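Local coordinates for protein RNase III inhibitor (Mycobacterium tuberculosis, PDB 5M3I) that is of unknown function but belongs to the macro domain family, folded as a mixed beta sheet with helices packed against it, at residues D23-V28 against L116-V121; G68-V73 against I107-V112; I85-K90 against A100-G105; R111-L116 against S144-L149. All blocks are in the same frame, centred on the assembly; numbering follows the deposited sequence.

Contact 1 of 4, residues D23-V28 against L116-V121; sequences DTEALV and LNIASV
Ser120 O accepts from Ala26 N, at the start of the facing strand, and weakly from Glu25 N just before it, and the hydroxyl of the same residue takes up Glu25 N as well. Ala26 N donates to Ser120 O at 3.0 Å, approaching about 20° off the carbonyl plane. The shorter and straighter bond runs from Glu25 N to Ser120 OG (2.8 Å, 158° at the hydrogen). Ser120 reaches Glu25 because its OG is tucked between its own backbone N and carbonyl carbon (chi1 74°), which also brings OG to 3.2 Å from Thr24 CA. Just ahead of the strand, the extended Glu25 side chain runs back along 116-121 and offers OE2 to Ala119 N in a weak bond of 3.3 Å, its OE2 also lying against Ala119 CB. Thr24 OG1 ties down its own segment with a bond to Ala26 O, coming from above the carbonyl plane; that oxygen also receives a CH...O contact from Val121 CA at 3.4 Å. On the face carrying Ala26 and Val121 the contact is apolar: Ala26 CB meets Ile118 CG2 at 3.9 Å and Val121 CG2, and the latter methyl touches Val28 CG2 at 3.7 Å. Asn117, with positive phi, closes helix 99-115 in a Schellman motif before the chain turns into strand 120-123. That strand pairs in parallel with strand 26-31, strand 83-88 flanks 26-31 through Leu27, and Ile113 of the helix covers Ile118 and Val121.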
# COMPACT_ATOMS: atom_id res chain seq x y z
N ASP A 23 12.97 -1.10 -6.19
CA ASP A 23 13.67 0.11 -6.59
C ASP A 23 12.64 1.10 -7.15
O ASP A 23 12.65 1.41 -8.34
CB ASP A 23 14.75 -0.24 -7.63
CG ASP A 23 15.59 0.96 -8.04
OD1 ASP A 23 15.88 1.83 -7.18
OD2 ASP A 23 15.95 1.04 -9.24
N THR A 24 11.74 1.54 -6.28
CA THR A 24 10.68 2.45 -6.68
C THR A 24 10.66 3.66 -5.76
O THR A 24 11.24 3.69 -4.68
CB THR A 24 9.28 1.76 -6.68
OG1 THR A 24 9.00 1.22 -5.38
CG2 THR A 24 9.22 0.65 -7.71
N GLU A 25 9.98 4.67 -6.23
CA GLU A 25 9.87 5.93 -5.51
C GLU A 25 8.91 5.82 -4.32
O GLU A 25 9.11 6.47 -3.30
CB GLU A 25 9.39 6.96 -6.51
CG GLU A 25 9.49 8.38 -6.05
CD GLU A 25 9.21 9.38 -7.18
OE1 GLU A 25 8.62 10.45 -6.88
OE2 GLU A 25 9.59 9.09 -8.33
N ALA A 26 7.86 4.98 -4.45
CA ALA A 26 6.93 4.70 -3.36
C ALA A 26 6.76 3.20 -3.13
O ALA A 26 6.90 2.39 -4.05
CB ALA A 26 5.57 5.32 -3.64
N LEU A 27 6.49 2.85 -1.88
CA LEU A 27 6.08 1.49 -1.54
C LEU A 27 4.72 1.55 -0.92
O LEU A 27 4.48 2.43 -0.10
CB LEU A 27 7.05 0.89 -0.53
CG LEU A 27 8.53 0.90 -0.88
CD1 LEU A 27 9.30 0.34 0.30
CD2 LEU A 27 8.78 0.07 -2.11
N VAL A 28 3.84 0.62 -1.29
CA VAL A 28 2.55 0.46 -0.63
C VAL A 28 2.57 -0.64 0.46
O VAL A 28 3.07 -1.74 0.26
CB VAL A 28 1.46 0.15 -1.62
CG1 VAL A 28 0.12 -0.02 -0.91
CG2 VAL A 28 1.37 1.24 -2.68
N LEU A 116 1.36 13.77 -5.63
CA LEU A 116 2.77 13.78 -5.25
C LEU A 116 3.74 13.57 -6.43
O LEU A 116 4.97 13.56 -6.25
CB LEU A 116 3.01 12.75 -4.17
CG LEU A 116 2.25 13.03 -2.88
CD1 LEU A 116 2.46 11.90 -1.90
CD2 LEU A 116 2.71 14.34 -2.25
N ASN A 117 3.19 13.46 -7.64
CA ASN A 117 3.99 13.21 -8.82
C ASN A 117 4.93 12.02 -8.70
O ASN A 117 6.10 12.05 -9.14
CB ASN A 117 4.78 14.53 -9.19
CG ASN A 117 4.79 14.77 -10.69
OD1 ASN A 117 3.95 14.26 -11.44
ND2 ASN A 117 5.76 15.54 -11.14
N ILE A 118 4.41 10.92 -8.13
CA ILE A 118 5.19 9.71 -7.95
C ILE A 118 5.37 9.06 -9.34
O ILE A 118 4.42 8.92 -10.09
CB ILE A 118 4.53 8.80 -6.90
CG1 ILE A 118 4.73 9.43 -5.52
CG2 ILE A 118 5.09 7.39 -6.93
CD1 ILE A 118 3.77 8.91 -4.46
N ALA A 119 6.62 8.77 -9.69
CA ALA A 119 6.98 8.13 -10.99
C ALA A 119 6.88 6.58 -10.96
O ALA A 119 6.75 5.96 -12.00
CB ALA A 119 8.39 8.50 -11.35
N SER A 120 6.99 5.99 -9.77
CA SER A 120 7.04 4.57 -9.67
C SER A 120 6.54 4.13 -8.29
O SER A 120 6.85 4.78 -7.29
CB SER A 120 8.46 4.04 -9.97
OG SER A 120 9.34 4.29 -8.90
N VAL A 121 5.85 2.99 -8.27
CA VAL A 121 5.33 2.43 -7.04
C VAL A 121 5.34 0.88 -7.06
O VAL A 121 5.18 0.26 -8.11
CB VAL A 121 3.94 3.01 -6.78
CG1 VAL A 121 3.03 2.63 -7.88
CG2 VAL A 121 3.39 2.53 -5.47

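Contact 2 of 4, residues G68-V73 against I107-V112; sequences GKMFVV and IDLIRV
Gly68 lays its carbonyl O against Asp108 CB at 3.3 Å; its positive phi (98°) would press a side chain onto the preceding carbonyl, which suits glycine. Lys69 starts its side chain away from the helix, while its CA lies near Asp108 OD2. Met70 then makes the polar link, its N donating to Asp108 OD2 at 2.9 Å and 162°, on the anti side of the carboxylate and somewhat out of its plane. Asp108 swings CG anti to its own backbone N (chi1 -161°), which carries the carboxylate toward the loop. Its other oxygen, OD1, is gripped side-on by Arg111, with NE at 2.6 Å and NH2 at 2.8 Å from OD1, so Arg111, one turn along the helix, holds the rotation of the carboxylate and would tend to keep it ionised. The Met70 chain bends at chi2 and chi3, crossing Leu109 so that SD sits 4.1 Å from Leu109 CB. On the strand itself, the Val72 and Val112 side chains pass in opposite directions, with Val72 CG2 3.7 Å from Val112 CG1. Thus helix 99-115 packs on Val72 of the edge strand 71-74 and on the loop leading into it, with Met70 also covering Ile85 and Phe87 of the neighbouring strand 83-88.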
# COMPACT_ATOMS: atom_id res chain seq x y z
N GLY A 68 -10.46 3.89 2.50
CA GLY A 68 -10.68 4.72 1.32
C GLY A 68 -9.75 5.92 1.26
O GLY A 68 -9.89 6.76 0.37
N LYS A 69 -8.82 6.00 2.19
CA LYS A 69 -7.93 7.12 2.33
C LYS A 69 -6.52 6.57 2.65
O LYS A 69 -6.33 5.87 3.62
CB LYS A 69 -8.46 8.01 3.45
CG LYS A 69 -7.58 9.17 3.88
CD LYS A 69 -8.46 10.18 4.66
CE LYS A 69 -7.76 10.80 5.87
NZ LYS A 69 -6.83 11.90 5.47
N MET A 70 -5.56 6.90 1.80
CA MET A 70 -4.20 6.56 2.07
C MET A 70 -3.69 7.35 3.26
O MET A 70 -4.02 8.54 3.40
CB MET A 70 -3.34 6.84 0.82
CG MET A 70 -3.71 6.08 -0.47
SD MET A 70 -3.77 4.27 -0.32
CE MET A 70 -5.50 4.04 0.13
N PHE A 71 -2.85 6.72 4.09
CA PHE A 71 -2.04 7.43 5.04
C PHE A 71 -0.58 7.45 4.59
O PHE A 71 0.10 6.42 4.60
CB PHE A 71 -2.19 6.80 6.41
CG PHE A 71 -1.45 7.53 7.48
CD1 PHE A 71 -1.91 8.78 7.92
CD2 PHE A 71 -0.30 7.01 8.02
CE1 PHE A 71 -1.22 9.49 8.89
CE2 PHE A 71 0.41 7.72 8.99
CZ PHE A 71 -0.05 8.96 9.43
N VAL A 72 -0.10 8.62 4.15
CA VAL A 72 1.18 8.70 3.44
C VAL A 72 2.24 9.30 4.34
O VAL A 72 2.00 10.31 4.97
CB VAL A 72 1.05 9.57 2.17
CG1 VAL A 72 2.35 9.56 1.36
CG2 VAL A 72 -0.07 9.03 1.28
N VAL A 73 3.43 8.73 4.35
CA VAL A 73 4.55 9.26 5.11
C VAL A 73 5.81 9.32 4.21
O VAL A 73 6.06 8.42 3.42
CB VAL A 73 4.84 8.36 6.34
CG1 VAL A 73 5.91 8.98 7.21
CG2 VAL A 73 3.59 8.15 7.22
N ILE A 107 -9.05 4.37 -5.47
CA ILE A 107 -9.40 5.71 -5.89
C ILE A 107 -8.40 6.70 -5.26
O ILE A 107 -7.85 7.54 -5.97
CB ILE A 107 -10.86 6.08 -5.52
CG1 ILE A 107 -11.85 5.25 -6.36
CG2 ILE A 107 -11.10 7.58 -5.76
CD1 ILE A 107 -13.32 5.36 -5.94
N ASP A 108 -8.17 6.60 -3.95
CA ASP A 108 -7.30 7.56 -3.30
C ASP A 108 -5.84 7.27 -3.60
O ASP A 108 -5.01 8.20 -3.58
CB ASP A 108 -7.54 7.62 -1.82
CG ASP A 108 -7.00 8.88 -1.20
OD1 ASP A 108 -7.42 9.98 -1.61
OD2 ASP A 108 -6.20 8.81 -0.25
N LEU A 109 -5.48 6.02 -3.83
CA LEU A 109 -4.12 5.71 -4.21
C LEU A 109 -3.75 6.44 -5.52
O LEU A 109 -2.65 6.97 -5.60
CB LEU A 109 -3.90 4.21 -4.41
CG LEU A 109 -2.47 3.81 -4.85
CD1 LEU A 109 -1.41 4.21 -3.83
CD2 LEU A 109 -2.41 2.31 -5.09
N ILE A 110 -4.65 6.42 -6.50
CA ILE A 110 -4.40 7.10 -7.76
C ILE A 110 -4.26 8.60 -7.52
O ILE A 110 -3.37 9.24 -8.05
CB ILE A 110 -5.58 6.87 -8.72
CG1 ILE A 110 -5.58 5.43 -9.23
CG2 ILE A 110 -5.55 7.86 -9.87
CD1 ILE A 110 -6.88 5.06 -9.90
N ARG A 111 -5.17 9.15 -6.74
CA ARG A 111 -5.15 10.56 -6.44
C ARG A 111 -3.82 10.96 -5.78
O ARG A 111 -3.24 11.94 -6.12
CB ARG A 111 -6.32 10.92 -5.51
CG ARG A 111 -6.44 12.42 -5.24
CD ARG A 111 -7.46 12.75 -4.16
NE ARG A 111 -7.03 12.24 -2.84
CZ ARG A 111 -6.05 12.74 -2.08
NH1 ARG A 111 -5.34 13.79 -2.47
NH2 ARG A 111 -5.77 12.17 -0.92
N VAL A 112 -3.33 10.15 -4.86
CA VAL A 112 -2.12 10.48 -4.14
C VAL A 112 -0.88 10.42 -5.06
O VAL A 112 0.06 11.21 -4.91
CB VAL A 112 -2.00 9.55 -2.91
CG1 VAL A 112 -0.60 9.49 -2.34
CG2 VAL A 112 -3.00 10.00 -1.85

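Contact 3 of 4, residues I85-K90 against A100-G105; sequences INFPTK and AYIDAG
Phe87 drives the end of its ring against the backbone of helix 99-115 at Gly105, and this is the dense part of the contact. Phe87 CZ lies 3.5 Å from both Gly105 CA and Gly105 C, while CE2 is 3.6 Å from Gly105 C. The lack of a side chain at Gly105 is what admits the ring, since a beta carbon there would point at the strand and collide with CZ. Phe87 starts off to one side of the helix, and with CG anti to its backbone N (chi1 -171°) the ring swings back to reach it. Ile102 O stands at the ring edge, near its plane, 3.7 Å from Phe87 CZ, and Ile102 CD1 approaches Phe87 CE1 at 4.3 Å. Beside it the Ile102 and Thr89 side chains run alongside with a common direction, Ile102 CD1 4.0 Å from Thr89 CG2.

Toward the partly exposed end the contacts are fewer, although one is close. There Tyr101 turns its ring edge to Thr89 O, which lies near the ring plane at 3.4 Å from Tyr101 CD2, and the nearest atom of Lys90 is its CA, beside the same ring carbon. The Lys90 amino group is directed instead to Ala95 O and Trp93 O, and Thr89 O also accepts from Ser97 OG.

Strand 85-88 and helix 100-105 run 143° apart with axes 8.8 Å from each other at their closest. Their joining rests on van der Waals fit and ring-edge contacts with carbonyl oxygens, where aromatic C-H groups face backbone acceptors, consistent with shape, more than polar pairing, governing the approach of the helix.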
# COMPACT_ATOMS: atom_id res chain seq x y z
N ILE A 85 3.11 4.53 1.32
CA ILE A 85 1.67 4.72 1.18
C ILE A 85 1.00 3.58 1.91
O ILE A 85 1.00 2.43 1.45
CB ILE A 85 1.26 4.75 -0.27
CG1 ILE A 85 2.07 5.81 -1.02
CG2 ILE A 85 -0.23 5.02 -0.39
CD1 ILE A 85 1.91 5.78 -2.53
N ASN A 86 0.45 3.88 3.08
CA ASN A 86 -0.23 2.88 3.88
C ASN A 86 -1.66 2.81 3.43
O ASN A 86 -2.42 3.75 3.60
CB ASN A 86 -0.16 3.24 5.35
CG ASN A 86 1.26 3.18 5.87
OD1 ASN A 86 1.80 2.11 6.12
ND2 ASN A 86 1.87 4.35 6.09
N PHE A 87 -2.02 1.68 2.84
CA PHE A 87 -3.34 1.45 2.21
C PHE A 87 -4.18 0.63 3.18
O PHE A 87 -3.84 -0.51 3.48
CB PHE A 87 -3.07 0.65 0.94
CG PHE A 87 -4.22 0.47 0.04
CD1 PHE A 87 -5.40 -0.11 0.50
CD2 PHE A 87 -4.13 0.85 -1.27
CE1 PHE A 87 -6.45 -0.27 -0.35
CE2 PHE A 87 -5.21 0.74 -2.11
CZ PHE A 87 -6.36 0.12 -1.65
N PRO A 88 -5.29 1.21 3.71
CA PRO A 88 -6.11 0.40 4.65
C PRO A 88 -6.89 -0.67 3.95
O PRO A 88 -7.68 -0.37 3.09
CB PRO A 88 -7.03 1.45 5.30
CG PRO A 88 -6.24 2.75 5.18
CD PRO A 88 -5.69 2.64 3.78
N THR A 89 -6.64 -1.92 4.30
CA THR A 89 -7.32 -3.05 3.72
C THR A 89 -8.33 -3.62 4.74
O THR A 89 -9.10 -4.49 4.38
CB THR A 89 -6.33 -4.15 3.33
OG1 THR A 89 -5.52 -4.50 4.47
CG2 THR A 89 -5.46 -3.68 2.25
N LYS A 90 -8.28 -3.14 5.97
CA LYS A 90 -9.14 -3.61 7.06
C LYS A 90 -9.41 -2.48 8.03
O LYS A 90 -8.57 -1.53 8.17
CB LYS A 90 -8.41 -4.67 7.90
CG LYS A 90 -8.14 -5.97 7.24
CD LYS A 90 -7.33 -6.84 8.20
CE LYS A 90 -7.17 -8.27 7.69
NZ LYS A 90 -7.45 -9.23 8.79
N ALA A 100 -14.78 -4.06 -1.63
CA ALA A 100 -15.21 -2.65 -1.51
C ALA A 100 -14.14 -1.74 -0.85
O ALA A 100 -14.03 -0.58 -1.22
CB ALA A 100 -16.52 -2.56 -0.76
N TYR A 101 -13.37 -2.28 0.10
CA TYR A 101 -12.29 -1.53 0.71
C TYR A 101 -11.13 -1.25 -0.28
O TYR A 101 -10.45 -0.23 -0.18
CB TYR A 101 -11.74 -2.28 1.92
CG TYR A 101 -12.72 -2.62 3.05
CD1 TYR A 101 -14.02 -2.07 3.14
CD2 TYR A 101 -12.29 -3.44 4.08
CE1 TYR A 101 -14.86 -2.39 4.23
CE2 TYR A 101 -13.11 -3.78 5.15
CZ TYR A 101 -14.39 -3.26 5.22
OH TYR A 101 -15.10 -3.61 6.32
N ILE A 102 -10.91 -2.21 -1.18
CA ILE A 102 -9.85 -2.14 -2.15
C ILE A 102 -10.29 -1.13 -3.21
O ILE A 102 -9.49 -0.27 -3.63
CB ILE A 102 -9.51 -3.53 -2.76
CG1 ILE A 102 -9.14 -4.58 -1.68
CG2 ILE A 102 -8.37 -3.46 -3.78
CD1 ILE A 102 -8.11 -4.17 -0.68
N ASP A 103 -11.53 -1.23 -3.66
CA ASP A 103 -12.08 -0.26 -4.64
C ASP A 103 -11.93 1.16 -4.14
O ASP A 103 -11.47 2.02 -4.85
CB ASP A 103 -13.54 -0.56 -4.94
CG ASP A 103 -13.72 -1.89 -5.69
OD1 ASP A 103 -12.74 -2.44 -6.23
OD2 ASP A 103 -14.88 -2.38 -5.78
N ALA A 104 -12.29 1.38 -2.89
CA ALA A 104 -12.30 2.73 -2.33
C ALA A 104 -10.87 3.24 -2.13
O ALA A 104 -10.57 4.39 -2.45
CB ALA A 104 -13.10 2.79 -1.02
N GLY A 105 -10.00 2.40 -1.62
CA GLY A 105 -8.60 2.77 -1.49
C GLY A 105 -7.87 3.08 -2.80
O GLY A 105 -7.05 4.01 -2.85

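Contact 4 of 4, residues R111-L116 against S144-L149; sequences RVIREL and SAFQQL
The guanidinium of Arg114 meets Gln148 O near its edge: NH2 donates to that carbonyl at 3.1 Å in a bent bond (136° at the hydrogen), the oxygen lying somewhat out of the guanidinium plane. Seen from the acceptor, the donor stands above the carbonyl plane, 36° out of it. Leu149 CD2 approaches the same group obliquely, 3.6 Å from Arg114 NE. The other flat group, the Phe146 ring, is touched obliquely at CE1 by Ile113 CD1 at 3.9 Å, the two side chains crossing at about a right angle.

Arg114 reaches over because, with CG beside the backbone N and anti to the carbonyl carbon (chi1 -80°), the chain runs extended to NE. Its aliphatic part crosses Leu149 at a slant, CG 3.8 Å from Leu149 CD2, so the charged end serves a backbone acceptor at the surface while the stem joins the apolar layer. Beneath it, Leu149 splits its two methyls between neighbours: CD2 goes to Arg114, and CD1 to Ile113 CG2 at 4.0 Å.

Gln148 O, just past the end of helix 135-147, thus gains a donor from the last turns of helix 99-115. Ile113 and Phe146 both continue down onto Val121 of strand 120-123. Two helices side by side on one face of the mixed sheet, sharing an apolar seam above its strands, make one helical layer of the alpha/beta/alpha fold of a macro domain.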
# COMPACT_ATOMS: atom_id res chain seq x y z
N ARG A 111 -5.17 9.15 -6.74
CA ARG A 111 -5.15 10.56 -6.44
C ARG A 111 -3.82 10.96 -5.78
O ARG A 111 -3.24 11.94 -6.12
CB ARG A 111 -6.32 10.92 -5.51
CG ARG A 111 -6.44 12.42 -5.24
CD ARG A 111 -7.46 12.75 -4.16
NE ARG A 111 -7.03 12.24 -2.84
CZ ARG A 111 -6.05 12.74 -2.08
NH1 ARG A 111 -5.34 13.79 -2.47
NH2 ARG A 111 -5.77 12.17 -0.92
N VAL A 112 -3.33 10.15 -4.86
CA VAL A 112 -2.12 10.48 -4.14
C VAL A 112 -0.88 10.42 -5.06
O VAL A 112 0.06 11.21 -4.91
CB VAL A 112 -2.00 9.55 -2.91
CG1 VAL A 112 -0.60 9.49 -2.34
CG2 VAL A 112 -3.00 10.00 -1.85
N ILE A 113 -0.84 9.43 -5.95
CA ILE A 113 0.27 9.29 -6.86
C ILE A 113 0.34 10.51 -7.77
O ILE A 113 1.43 10.95 -8.10
CB ILE A 113 0.20 7.94 -7.64
CG1 ILE A 113 0.61 6.79 -6.71
CG2 ILE A 113 1.10 7.95 -8.87
CD1 ILE A 113 0.15 5.43 -7.14
N ARG A 114 -0.82 10.99 -8.22
CA ARG A 114 -0.89 12.18 -9.08
C ARG A 114 -0.44 13.41 -8.33
O ARG A 114 0.46 14.12 -8.78
CB ARG A 114 -2.29 12.42 -9.56
CG ARG A 114 -2.66 11.54 -10.73
CD ARG A 114 -4.14 11.67 -11.07
NE ARG A 114 -4.44 10.80 -12.21
CZ ARG A 114 -5.65 10.34 -12.52
NH1 ARG A 114 -6.73 10.61 -11.76
NH2 ARG A 114 -5.78 9.56 -13.60
N GLU A 115 -1.05 13.62 -7.17
CA GLU A 115 -0.74 14.77 -6.35
C GLU A 115 0.71 14.88 -5.93
O GLU A 115 1.26 15.97 -5.95
CB GLU A 115 -1.68 14.88 -5.15
CG GLU A 115 -2.99 15.45 -5.64
CD GLU A 115 -4.03 15.58 -4.57
OE1 GLU A 115 -3.71 15.29 -3.38
OE2 GLU A 115 -5.18 15.96 -4.90
N LEU A 116 1.36 13.77 -5.63
CA LEU A 116 2.77 13.78 -5.25
C LEU A 116 3.74 13.57 -6.43
O LEU A 116 4.97 13.56 -6.25
CB LEU A 116 3.01 12.75 -4.17
CG LEU A 116 2.25 13.03 -2.88
CD1 LEU A 116 2.46 11.90 -1.90
CD2 LEU A 116 2.71 14.34 -2.25
N SER A 144 -6.29 -2.36 -13.51
CA SER A 144 -7.26 -1.32 -13.96
C SER A 144 -6.91 0.03 -13.42
O SER A 144 -6.87 0.99 -14.16
CB SER A 144 -8.68 -1.69 -13.49
OG SER A 144 -9.18 -2.70 -14.31
N ALA A 145 -6.62 0.09 -12.14
CA ALA A 145 -6.30 1.37 -11.53
C ALA A 145 -5.05 2.02 -12.16
O ALA A 145 -5.06 3.20 -12.46
CB ALA A 145 -6.14 1.22 -10.03
N PHE A 146 -4.01 1.22 -12.39
CA PHE A 146 -2.74 1.73 -12.93
C PHE A 146 -2.78 2.01 -14.42
O PHE A 146 -1.96 2.79 -14.89
CB PHE A 146 -1.54 0.80 -12.58
CG PHE A 146 -1.09 0.99 -11.18
CD1 PHE A 146 -0.40 2.13 -10.84
CD2 PHE A 146 -1.47 0.13 -10.19
CE1 PHE A 146 -0.02 2.37 -9.54
CE2 PHE A 146 -1.14 0.36 -8.87
CZ PHE A 146 -0.41 1.50 -8.54
N GLN A 147 -3.73 1.45 -15.15
CA GLN A 147 -3.96 1.92 -16.49
C GLN A 147 -4.43 3.39 -16.56
O GLN A 147 -4.33 4.00 -17.63
CB GLN A 147 -4.93 1.01 -17.20
CG GLN A 147 -4.23 -0.28 -17.54
CD GLN A 147 -5.17 -1.29 -18.10
OE1 GLN A 147 -6.35 -1.20 -17.91
NE2 GLN A 147 -4.64 -2.27 -18.80
N GLN A 148 -4.96 3.95 -15.46
CA GLN A 148 -5.24 5.37 -15.40
C GLN A 148 -4.00 6.22 -15.10
O GLN A 148 -4.09 7.44 -15.11
CB GLN A 148 -6.30 5.68 -14.35
CG GLN A 148 -7.60 4.89 -14.46
CD GLN A 148 -8.68 5.44 -13.57
OE1 GLN A 148 -9.06 6.63 -13.66
NE2 GLN A 148 -9.25 4.57 -12.76
N LEU A 149 -2.85 5.60 -14.89
CA LEU A 149 -1.61 6.32 -14.67
C LEU A 149 -0.57 5.86 -15.68
O LEU A 149 0.41 5.23 -15.31
CB LEU A 149 -1.13 6.07 -13.26
CG LEU A 149 -2.08 6.51 -12.14
CD1 LEU A 149 -1.63 5.88 -10.86
CD2 LEU A 149 -2.11 8.02 -12.03

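Helix 99-115 is common to contacts 2, 3 and 4, while contact 1 includes the turn that follows it and the strand it leads into. Contact 3 is the most apolar, with buried residues and ring-edge meetings; contact 4 is likewise buried beneath, but an exposed arginine adds a polar bond. Contacts 1 and 2 are partly buried and more polar: strand pairing with serine and glutamate side-chain bonds in the first, a carboxylate on a loop N-H in the second. Contacts 2 and 3 lie about 8 Å apart between centres and meet where Met70 SD touches Phe87 CD2 at 3.6 Å. Val121 CG1 and Phe146 CE1, 3.5 Å apart, join contacts 1 and 4.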